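Local coordinates for protein putative mandelate racemase (PDB 3OZY) that is of unknown function but binds magnesium and belongs to the enolase superfamily, whose members typically abstract a proton next to a substrate carboxylate, at residues Y83-V88 with I284-A289; A169-V174 with W225-L230; A187-V192 with V196-D201. All blocks are in the same frame, centred on the assembly; numbering follows the deposited sequence. Where two conformers were deposited one is given.

Contact 1 of 3, residues Y83-V88 with I284-A289; sequences YLWHKV and ITEALA. With MG (magnesium ion), chain D.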
loop_
_atom_site.group_PDB
_atom_site.type_symbol
_atom_site.label_atom_id
_atom_site.label_comp_id
_atom_site.label_asym_id
_atom_site.label_seq_id
_atom_site.Cartn_x
_atom_site.Cartn_y
_atom_site.Cartn_z
ATOM N N TYR A 83 -18.167 8.446 -9.390
ATOM C CA TYR A 83 -18.144 7.191 -10.125
ATOM C C TYR A 83 -16.711 6.787 -10.471
ATOM O O TYR A 83 -16.312 5.641 -10.269
ATOM C CB TYR A 83 -18.985 7.310 -11.401
ATOM C CG TYR A 83 -18.807 6.147 -12.347
ATOM C CD1 TYR A 83 -19.310 4.892 -12.030
ATOM C CD2 TYR A 83 -18.140 6.298 -13.557
ATOM C CE1 TYR A 83 -19.145 3.817 -12.880
ATOM C CE2 TYR A 83 -17.977 5.222 -14.424
ATOM C CZ TYR A 83 -18.480 3.989 -14.075
ATOM O OH TYR A 83 -18.323 2.910 -14.920
ATOM N N LEU A 84 -15.935 7.732 -10.991
ATOM C CA LEU A 84 -14.593 7.410 -11.474
ATOM C C LEU A 84 -13.635 6.994 -10.358
ATOM O O LEU A 84 -12.765 6.138 -10.572
ATOM C CB LEU A 84 -14.018 8.573 -12.286
ATOM C CG LEU A 84 -14.757 8.812 -13.606
ATOM C CD1 LEU A 84 -14.280 10.104 -14.251
ATOM C CD2 LEU A 84 -14.584 7.636 -14.563
ATOM N N TRP A 85 -13.807 7.562 -9.163
ATOM C CA TRP A 85 -12.974 7.168 -8.026
ATOM C C TRP A 85 -13.139 5.677 -7.777
ATOM O O TRP A 85 -12.168 4.928 -7.647
ATOM C CB TRP A 85 -13.357 7.951 -6.762
ATOM C CG TRP A 85 -12.299 7.853 -5.696
ATOM C CD1 TRP A 85 -11.292 8.748 -5.463
ATOM C CD2 TRP A 85 -12.112 6.782 -4.755
ATOM N NE1 TRP A 85 -10.502 8.310 -4.430
ATOM C CE2 TRP A 85 -10.982 7.108 -3.976
ATOM C CE3 TRP A 85 -12.800 5.592 -4.482
ATOM C CZ2 TRP A 85 -10.516 6.287 -2.952
ATOM C CZ3 TRP A 85 -12.332 4.770 -3.455
ATOM C CH2 TRP A 85 -11.200 5.126 -2.705
ATOM N N HIS A 86 -14.392 5.248 -7.713
ATOM C CA HIS A 86 -14.697 3.860 -7.404
ATOM C C HIS A 86 -14.391 2.913 -8.552
ATOM O O HIS A 86 -13.902 1.800 -8.328
ATOM C CB HIS A 86 -16.125 3.762 -6.870
ATOM C CG HIS A 86 -16.277 4.461 -5.560
ATOM N ND1 HIS A 86 -16.096 3.820 -4.356
ATOM C CD2 HIS A 86 -16.478 5.766 -5.260
ATOM C CE1 HIS A 86 -16.236 4.683 -3.370
ATOM N NE2 HIS A 86 -16.460 5.875 -3.890
ATOM N N LYS A 87 -14.604 3.369 -9.781
ATOM C CA LYS A 87 -14.234 2.573 -10.937
ATOM C C LYS A 87 -12.739 2.244 -10.872
ATOM O O LYS A 87 -12.324 1.104 -11.107
ATOM C CB LYS A 87 -14.552 3.332 -12.228
ATOM C CG LYS A 87 -14.252 2.524 -13.470
ATOM C CD LYS A 87 -14.469 3.304 -14.753
ATOM C CE LYS A 87 -14.280 2.363 -15.940
ATOM N NZ LYS A 87 -14.191 3.078 -17.243
ATOM N N VAL A 88 -11.928 3.243 -10.542
ATOM C CA VAL A 88 -10.479 3.063 -10.498
ATOM C C VAL A 88 -10.032 2.218 -9.300
ATOM O O VAL A 88 -9.213 1.304 -9.440
ATOM C CB VAL A 88 -9.776 4.432 -10.498
ATOM C CG1 VAL A 88 -8.297 4.302 -10.136
ATOM C CG2 VAL A 88 -9.942 5.107 -11.857
ATOM N N ILE A 284 -9.084 14.717 -3.343
ATOM C CA ILE A 284 -10.054 15.606 -2.723
ATOM C C ILE A 284 -11.312 14.815 -2.325
ATOM O O ILE A 284 -11.844 14.990 -1.235
ATOM C CB ILE A 284 -10.387 16.769 -3.677
ATOM C CG1 ILE A 284 -9.230 17.779 -3.658
ATOM C CG2 ILE A 284 -11.708 17.416 -3.301
ATOM C CD1 ILE A 284 -9.339 18.890 -4.716
ATOM N N THR A 285 -11.762 13.920 -3.196
ATOM C CA THR A 285 -12.946 13.111 -2.906
ATOM C C THR A 285 -12.802 12.359 -1.578
ATOM O O THR A 285 -13.709 12.355 -0.738
ATOM C CB THR A 285 -13.203 12.127 -4.051
ATOM O OG1 THR A 285 -13.317 12.865 -5.274
ATOM C CG2 THR A 285 -14.478 11.318 -3.813
ATOM N N GLU A 286 -11.642 11.751 -1.379
ATOM C CA GLU A 286 -11.418 10.950 -0.185
ATOM C C GLU A 286 -11.139 11.817 1.054
ATOM O O GLU A 286 -11.636 11.529 2.149
ATOM C CB GLU A 286 -10.293 9.944 -0.433
ATOM C CG GLU A 286 -10.155 8.872 0.649
ATOM C CD GLU A 286 -11.303 7.871 0.668
ATOM O OE1 GLU A 286 -12.236 7.968 -0.162
ATOM O OE2 GLU A 286 -11.277 6.982 1.542
ATOM N N ALA A 287 -10.366 12.887 0.893
ATOM C CA ALA A 287 -10.106 13.783 2.017
ATOM C C ALA A 287 -11.392 14.410 2.554
ATOM O O ALA A 287 -11.525 14.612 3.762
ATOM C CB ALA A 287 -9.108 14.872 1.623
ATOM N N LEU A 288 -12.337 14.721 1.668
ATOM C CA LEU A 288 -13.629 15.247 2.099
ATOM C C LEU A 288 -14.307 14.288 3.069
ATOM O O LEU A 288 -14.858 14.705 4.099
ATOM C CB LEU A 288 -14.554 15.481 0.907
ATOM C CG LEU A 288 -14.244 16.711 0.059
ATOM C CD1 LEU A 288 -15.085 16.655 -1.207
ATOM C CD2 LEU A 288 -14.522 17.987 0.844
ATOM N N ALA A 289 -14.277 13.004 2.735
ATOM C CA ALA A 289 -14.928 11.993 3.558
ATOM C C ALA A 289 -14.188 11.846 4.885
ATOM O O ALA A 289 -14.807 11.688 5.940
ATOM C CB ALA A 289 -14.957 10.674 2.820
HETATM MG MG MG D . -16.389 1.841 -3.614
HETATM O O HOH W 1 -18.539 1.278 -4.642
#
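One face of the Trp85 indole is covered by the carboxylate of Glu286, whose OE1 sits 3.6 Å above the ring plane, displaced toward the rim of the six-membered ring. The two flat groups are nearly parallel, with 8° between their planes, and OE1 of Glu286 comes closest to CZ2 of Trp85, at 3.7 Å. Glu286 reaches this place by a bend in its chain: CG lies anti to the backbone N (chi1 -169°), and the turn at chi2 (70°) lays the carboxylate against the indole. An acidic oxygen over an aromatic face is not in itself a favourable pairing, but here OE1 is also held by a salt bridge to Arg259, which probably compensates its charge. Thr285 approaches obliquely, its CB 4.1 Å from CD1 of Trp85. The polar atoms of both residues are satisfied outside the contact, OG1 of Thr285 by hydrogen bonds with Asp111 and Trp115 and the indole N-H by the carbonyl of Gly282 just ahead of helix 284-296, so the Trp85 ring is fixed by a polar bond as well as by packing.

Next to Trp85 in the chain, His86 has CE3 of the indole over the centre of its own ring, 3.6 Å above the plane. Its ND1 binds a magnesium ion at 2.1 Å, with His90, one turn further on, as the second protein ligand; this site is separate from the magnesium site of the barrel.

The contact joins helix 81-97, in the N-terminal domain, to helix 284-296 of the barrel, and helix 102-122 packs against Trp85 through Met107 and Asp111.

Contact 2 of 3, residues A169-V174 with W225-L230; sequences AAKLKV and WFEEPL. With MG (magnesium ion), chain C; ACY (acetic acid), chain I.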
loop_
_atom_site.group_PDB
_atom_site.type_symbol
_atom_site.label_atom_id
_atom_site.label_comp_id
_atom_site.label_asym_id
_atom_site.label_seq_id
_atom_site.Cartn_x
_atom_site.Cartn_y
_atom_site.Cartn_z
ATOM N N ALA A 169 2.688 29.806 14.214
ATOM C CA ALA A 169 2.860 28.394 14.530
ATOM C C ALA A 169 3.965 27.832 13.646
ATOM O O ALA A 169 4.177 28.308 12.528
ATOM C CB ALA A 169 1.553 27.634 14.275
ATOM N N ALA A 170 4.669 26.817 14.137
ATOM C CA ALA A 170 5.721 26.177 13.357
ATOM C C ALA A 170 5.958 24.780 13.903
ATOM O O ALA A 170 5.564 24.471 15.029
ATOM C CB ALA A 170 7.010 26.995 13.411
ATOM N N LYS A 171 6.614 23.951 13.102
ATOM C CA LYS A 171 6.844 22.551 13.440
ATOM C C LYS A 171 8.334 22.222 13.507
ATOM O O LYS A 171 9.129 22.711 12.698
ATOM C CB LYS A 171 6.136 21.655 12.414
ATOM C CG LYS A 171 6.121 20.153 12.749
ATOM C CD LYS A 171 5.007 19.411 12.019
ATOM C CE LYS A 171 5.393 19.057 10.599
ATOM N NZ LYS A 171 4.233 18.420 9.897
ATOM N N LEU A 172 8.694 21.385 14.476
ATOM C CA LEU A 172 10.052 20.893 14.681
ATOM C C LEU A 172 10.143 19.400 14.398
ATOM O O LEU A 172 9.334 18.614 14.908
ATOM C CB LEU A 172 10.474 21.126 16.134
ATOM C CG LEU A 172 11.837 20.552 16.534
ATOM C CD1 LEU A 172 12.966 21.354 15.869
ATOM C CD2 LEU A 172 11.999 20.548 18.057
ATOM N N LYS A 173 11.118 19.000 13.591
ATOM C CA LYS A 173 11.406 17.586 13.391
ATOM C C LYS A 173 12.247 17.036 14.536
ATOM O O LYS A 173 13.223 17.665 14.961
ATOM C CB LYS A 173 12.157 17.396 12.076
ATOM C CG LYS A 173 11.399 17.861 10.853
ATOM C CD LYS A 173 10.200 16.951 10.594
ATOM C CE LYS A 173 9.574 17.242 9.248
ATOM N NZ LYS A 173 8.592 16.185 8.862
ATOM N N VAL A 174 11.886 15.850 15.011
ATOM C CA VAL A 174 12.572 15.207 16.123
ATOM C C VAL A 174 12.737 13.717 15.833
ATOM O O VAL A 174 12.292 13.212 14.796
ATOM C CB VAL A 174 11.771 15.370 17.433
ATOM C CG1 VAL A 174 11.544 16.852 17.756
ATOM C CG2 VAL A 174 10.432 14.617 17.352
ATOM N N TRP A 225 0.796 19.516 18.893
ATOM C CA TRP A 225 0.645 18.119 18.519
ATOM C C TRP A 225 1.974 17.397 18.414
ATOM O O TRP A 225 3.027 18.038 18.337
ATOM C CB TRP A 225 -0.217 17.938 17.259
ATOM C CG TRP A 225 0.373 18.225 15.875
ATOM C CD1 TRP A 225 1.623 17.907 15.386
ATOM C CD2 TRP A 225 -0.360 18.776 14.781
ATOM N NE1 TRP A 225 1.710 18.282 14.050
ATOM C CE2 TRP A 225 0.501 18.811 13.661
ATOM C CE3 TRP A 225 -1.665 19.262 14.646
ATOM C CZ2 TRP A 225 0.090 19.320 12.420
ATOM C CZ3 TRP A 225 -2.072 19.764 13.421
ATOM C CH2 TRP A 225 -1.200 19.792 12.325
ATOM N N PHE A 226 1.884 16.066 18.442
ATOM C CA PHE A 226 2.994 15.117 18.328
ATOM C C PHE A 226 2.643 14.279 17.097
ATOM O O PHE A 226 1.749 13.420 17.151
ATOM C CB PHE A 226 2.991 14.235 19.586
ATOM C CG PHE A 226 4.231 13.397 19.802
ATOM C CD1 PHE A 226 5.334 13.479 18.978
ATOM C CD2 PHE A 226 4.279 12.548 20.901
ATOM C CE1 PHE A 226 6.473 12.717 19.250
ATOM C CE2 PHE A 226 5.393 11.790 21.177
ATOM C CZ PHE A 226 6.494 11.863 20.351
ATOM N N GLU A 227 3.323 14.543 15.984
ATOM C CA GLU A 227 3.005 13.953 14.684
ATOM C C GLU A 227 3.907 12.757 14.376
ATOM O O GLU A 227 5.111 12.793 14.657
ATOM C CB GLU A 227 3.144 15.032 13.610
ATOM C CG GLU A 227 3.112 14.526 12.190
ATOM C CD GLU A 227 3.030 15.652 11.190
ATOM O OE1 GLU A 227 2.818 16.814 11.602
ATOM O OE2 GLU A 227 3.167 15.380 9.979
ATOM N N GLU A 228 3.316 11.708 13.795
ATOM C CA GLU A 228 4.013 10.443 13.534
ATOM C C GLU A 228 4.977 10.080 14.664
ATOM O O GLU A 228 6.165 9.838 14.446
ATOM C CB GLU A 228 4.723 10.446 12.173
ATOM C CG GLU A 228 3.759 10.406 10.986
ATOM C CD GLU A 228 4.443 9.933 9.720
ATOM O OE1 GLU A 228 5.648 10.231 9.546
ATOM O OE2 GLU A 228 3.792 9.251 8.901
ATOM N N PRO A 229 4.464 10.009 15.896
ATOM C CA PRO A 229 5.368 9.677 17.004
ATOM C C PRO A 229 5.937 8.267 16.868
ATOM O O PRO A 229 7.066 8.018 17.307
ATOM C CB PRO A 229 4.452 9.755 18.226
ATOM C CG PRO A 229 3.065 9.464 17.679
ATOM C CD PRO A 229 3.065 10.157 16.337
ATOM N N LEU A 230 5.165 7.363 16.258
ATOM C CA LEU A 230 5.516 5.949 16.133
ATOM C C LEU A 230 5.321 5.499 14.700
ATOM O O LEU A 230 4.725 6.205 13.888
ATOM C CB LEU A 230 4.593 5.092 17.011
ATOM C CG LEU A 230 4.503 5.481 18.487
ATOM C CD1 LEU A 230 3.348 4.749 19.154
ATOM C CD2 LEU A 230 5.808 5.181 19.211
HETATM MG MG MG C . 4.997 14.816 8.809
HETATM C C ACY I . 9.796 15.236 5.621
HETATM O O ACY I . 9.938 14.911 6.813
HETATM O OXT ACY I . 10.041 16.381 5.185
HETATM C CH3 ACY I . 9.321 14.208 4.635
HETATM O O HOH W 2 4.913 16.846 7.590
HETATM O O HOH W 3 5.710 12.905 9.696
HETATM O O HOH W 4 6.836 14.322 7.392
#
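The magnesium site at the C-terminal ends of the barrel strands, the hallmark of the enolase superfamily, brings Lys171 and Glu227 together across the barrel interior. Lys171 NZ donates to Glu227 OE1 at 2.7 Å in a salt bridge that arrives on the syn side of the carboxylate but 33° out of its plane. The lysine side chain starts with CG anti to the backbone N and runs straight until it bends at chi3 (82°), which carries CE and NZ to Glu227 OE1. CD of Lys171 lies obliquely against Trp225, 4.0 Å from its NE1. NE1 of Trp225 makes a weak bond of 3.1 Å to the same OE1 of Glu227, and Gln275 adds another. With OE1 gripped from several directions, the carboxylate is fixed in rotation and its other oxygen, OE2, is presented to the metal at 2.2 Å.

Asp201, Glu254 and three waters complete the magnesium sphere. One of the waters, 2.4 Å from the ion, also accepts a bond from Lys171 NZ, so the lysine touches the first shell both through a ligand and through a water; another is held by Glu228 OE1. Lys171 and Lys173 probably correspond to the Lys-X-Lys motif at the end of the second barrel strand in mandelate racemase and its relatives. Lys173 NZ donates to a bound acetate oxygen (ACY O) at 2.8 Å, and to Asp201; the acetate probably comes from the crystallisation liquor and lies in the pocket beside the metal.

Strands 169-173 and 225-227 are not direct neighbours: strand 197-201 runs parallel between them. On the outside of the sheet, helix 208-220 covers Val174 and Phe226 with Met214, while strand 139-146 flanks the other edge of strand 169-173.

Contact 3 of 3, residues A187-V192 with V196-D201; sequences AMRQRV and VEILVD. With MG (magnesium ion), chain C.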
loop_
_atom_site.group_PDB
_atom_site.type_symbol
_atom_site.label_atom_id
_atom_site.label_comp_id
_atom_site.label_asym_id
_atom_site.label_seq_id
_atom_site.Cartn_x
_atom_site.Cartn_y
_atom_site.Cartn_z
ATOM N N ALA A 187 14.371 25.585 24.353
ATOM C CA ALA A 187 14.917 26.867 23.913
ATOM C C ALA A 187 13.914 27.611 23.035
ATOM O O ALA A 187 13.752 28.824 23.143
ATOM C CB ALA A 187 16.229 26.657 23.166
ATOM N N MET A 188 13.247 26.872 22.150
ATOM C CA MET A 188 12.228 27.452 21.282
ATOM C C MET A 188 11.094 28.103 22.069
ATOM O O MET A 188 10.721 29.240 21.807
ATOM C CB MET A 188 11.678 26.397 20.319
ATOM C CG MET A 188 12.671 26.010 19.225
ATOM S SD MET A 188 12.257 24.432 18.451
ATOM C CE MET A 188 10.744 24.866 17.611
ATOM N N ARG A 189 10.550 27.378 23.044
ATOM C CA ARG A 189 9.449 27.901 23.845
ATOM C C ARG A 189 9.870 29.137 24.639
ATOM O O ARG A 189 9.131 30.119 24.717
ATOM C CB ARG A 189 8.904 26.819 24.779
ATOM C CG ARG A 189 7.855 27.320 25.758
ATOM C CD ARG A 189 6.640 27.895 25.051
ATOM N NE ARG A 189 5.854 26.842 24.413
ATOM C CZ ARG A 189 5.053 27.025 23.369
ATOM N NH1 ARG A 189 4.920 28.228 22.818
ATOM N NH2 ARG A 189 4.370 25.998 22.877
ATOM N N GLN A 190 11.064 29.093 25.217
ATOM C CA GLN A 190 11.555 30.236 25.979
ATOM C C GLN A 190 11.686 31.470 25.091
ATOM O O GLN A 190 11.373 32.586 25.502
ATOM C CB GLN A 190 12.894 29.903 26.627
ATOM C CG GLN A 190 13.426 31.009 27.523
ATOM C CD GLN A 190 14.664 30.592 28.290
ATOM O OE1 GLN A 190 15.514 29.866 27.771
ATOM N NE2 GLN A 190 14.775 31.050 29.532
ATOM N N ARG A 191 12.143 31.262 23.863
ATOM C CA ARG A 191 12.372 32.371 22.944
ATOM C C ARG A 191 11.077 33.070 22.517
ATOM O O ARG A 191 10.999 34.300 22.512
ATOM C CB ARG A 191 13.150 31.888 21.712
ATOM C CG ARG A 191 13.477 32.986 20.703
ATOM C CD ARG A 191 14.589 33.905 21.205
ATOM N NE ARG A 191 15.861 33.200 21.291
ATOM C CZ ARG A 191 16.660 32.985 20.250
ATOM N NH1 ARG A 191 16.319 33.433 19.052
ATOM N NH2 ARG A 191 17.793 32.321 20.407
ATOM N N VAL A 192 10.053 32.294 22.165
ATOM C CA VAL A 192 8.847 32.882 21.587
ATOM C C VAL A 192 7.693 33.150 22.548
ATOM O O VAL A 192 6.777 33.901 22.220
ATOM C CB VAL A 192 8.332 32.067 20.374
ATOM C CG1 VAL A 192 9.418 31.977 19.318
ATOM C CG2 VAL A 192 7.858 30.681 20.804
ATOM N N VAL A 196 2.798 31.387 20.529
ATOM C CA VAL A 196 3.142 30.734 19.273
ATOM C C VAL A 196 2.976 29.236 19.464
ATOM O O VAL A 196 3.468 28.685 20.442
ATOM C CB VAL A 196 4.598 31.053 18.879
ATOM C CG1 VAL A 196 5.022 30.236 17.663
ATOM C CG2 VAL A 196 4.753 32.558 18.620
ATOM N N GLU A 197 2.270 28.577 18.546
ATOM C CA GLU A 197 2.089 27.130 18.663
ATOM C C GLU A 197 3.316 26.403 18.148
ATOM O O GLU A 197 3.852 26.748 17.091
ATOM C CB GLU A 197 0.850 26.645 17.912
ATOM C CG GLU A 197 -0.472 27.260 18.391
ATOM C CD GLU A 197 -0.904 26.812 19.783
ATOM O OE1 GLU A 197 -0.310 25.872 20.363
ATOM O OE2 GLU A 197 -1.888 27.392 20.294
ATOM N N ILE A 198 3.773 25.411 18.903
ATOM C CA ILE A 198 4.908 24.605 18.493
ATOM C C ILE A 198 4.445 23.170 18.314
ATOM O O ILE A 198 3.924 22.548 19.251
ATOM C CB ILE A 198 6.068 24.680 19.521
ATOM C CG1 ILE A 198 6.568 26.124 19.669
ATOM C CG2 ILE A 198 7.213 23.773 19.103
ATOM C CD1 ILE A 198 7.577 26.316 20.792
ATOM N N LEU A 199 4.622 22.669 17.098
ATOM C CA LEU A 199 4.248 21.311 16.711
ATOM C C LEU A 199 5.523 20.485 16.611
ATOM O O LEU A 199 6.585 21.033 16.326
ATOM C CB LEU A 199 3.578 21.340 15.337
ATOM C CG LEU A 199 2.190 21.976 15.204
ATOM C CD1 LEU A 199 2.091 23.392 15.767
ATOM C CD2 LEU A 199 1.803 21.957 13.734
ATOM N N VAL A 200 5.428 19.178 16.839
ATOM C CA VAL A 200 6.585 18.293 16.773
ATOM C C VAL A 200 6.254 17.105 15.867
ATOM O O VAL A 200 5.100 16.646 15.849
ATOM C CB VAL A 200 6.960 17.812 18.193
ATOM C CG1 VAL A 200 7.929 16.655 18.151
ATOM C CG2 VAL A 200 7.530 18.975 19.015
ATOM N N ASP A 201 7.241 16.622 15.111
ATOM C CA ASP A 201 7.031 15.560 14.132
ATOM C C ASP A 201 8.228 14.619 14.158
ATOM O O ASP A 201 9.353 15.036 13.845
ATOM C CB ASP A 201 6.864 16.204 12.750
ATOM C CG ASP A 201 6.613 15.206 11.641
ATOM O OD1 ASP A 201 6.736 13.982 11.853
ATOM O OD2 ASP A 201 6.316 15.678 10.518
HETATM MG MG MG C . 4.997 14.816 8.809
HETATM O O HOH W 5 2.095 25.009 21.168
HETATM O O HOH W 3 5.710 12.905 9.696
HETATM O O HOH W 4 6.836 14.322 7.392
HETATM O O HOH W 2 4.913 16.846 7.590
#
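Arg189 NH1 donates to the backbone carbonyl O of Val196 over 2.8 Å, in a nearly straight bond with an angle of 170° at the hydrogen. The oxygen lies close to the guanidinium plane and is approached nearly head-on. NH1 also donates to the carbonyl of Gly193, and NE to that of Ala221, so one side chain gathers backbone oxygens from the connections on two sides, after helix 178-192 and after helix 208-220. Its chain leaves the helix with CG anti to the backbone N and folds back at chi2 and chi3, which turns the guanidinium over toward the strand. There Ile198 CD1 packs over the centre of one guanidinium face, 3.7 Å from CZ of Arg189, while the N-H bonds at the edge fix the group's orientation. In the plane, a water accepts from Arg189 NH2 at 3.0 Å and from the backbone N of Ile198, linking the guanidinium to the first residues of strand 197-201, beside the direct bond to Val196 just before it.

Alongside these bonds is an apolar layer. Val192 CG2 packs on CB of Val196 at 3.8 Å, the two side chains meeting at about a right angle, and Met188 bends at chi3 to place its CE 4.0 Å from CG2 of Ile198. Further along the strand, its C-terminal residue Asp201 binds the barrel magnesium through OD2 at 2.3 Å, while its OD1 accepts from a metal-bound water.

The helix and the strand form the second half of the right-handed beta-alpha-beta unit made by strand 169-173, helix 178-192 and strand 197-201. Over residues 187-192 and 197-201 their N-to-C directions differ by 166°, as expected for a helix returning to the next parallel strand. Leu159 of helix 152-164 packs on Met188 and Val192, and Leu172 of strand 169-173 also touches Met188.

How the contacts relate
Contacts 2 and 3 share one part of the barrel, whereas contact 1 lies on the opposite side of the chain's centre, about 29 Å from contact 2 and about 37 Å from contact 3, centre to centre. Strand 197-201 of contact 3 is wedged between the two strands of contact 2, and both contacts reach the same magnesium ion. All three are buried, but their chemistry follows their place. Contact 2, inside the barrel, is charged and built around metal and water; contact 3, between strand and outer helix, mixes apolar side chains with a partly exposed arginine bonded to backbone oxygens; contact 1 joins two domains by laying a carboxylate nearly parallel over an indole face, near a separate histidine-bound magnesium.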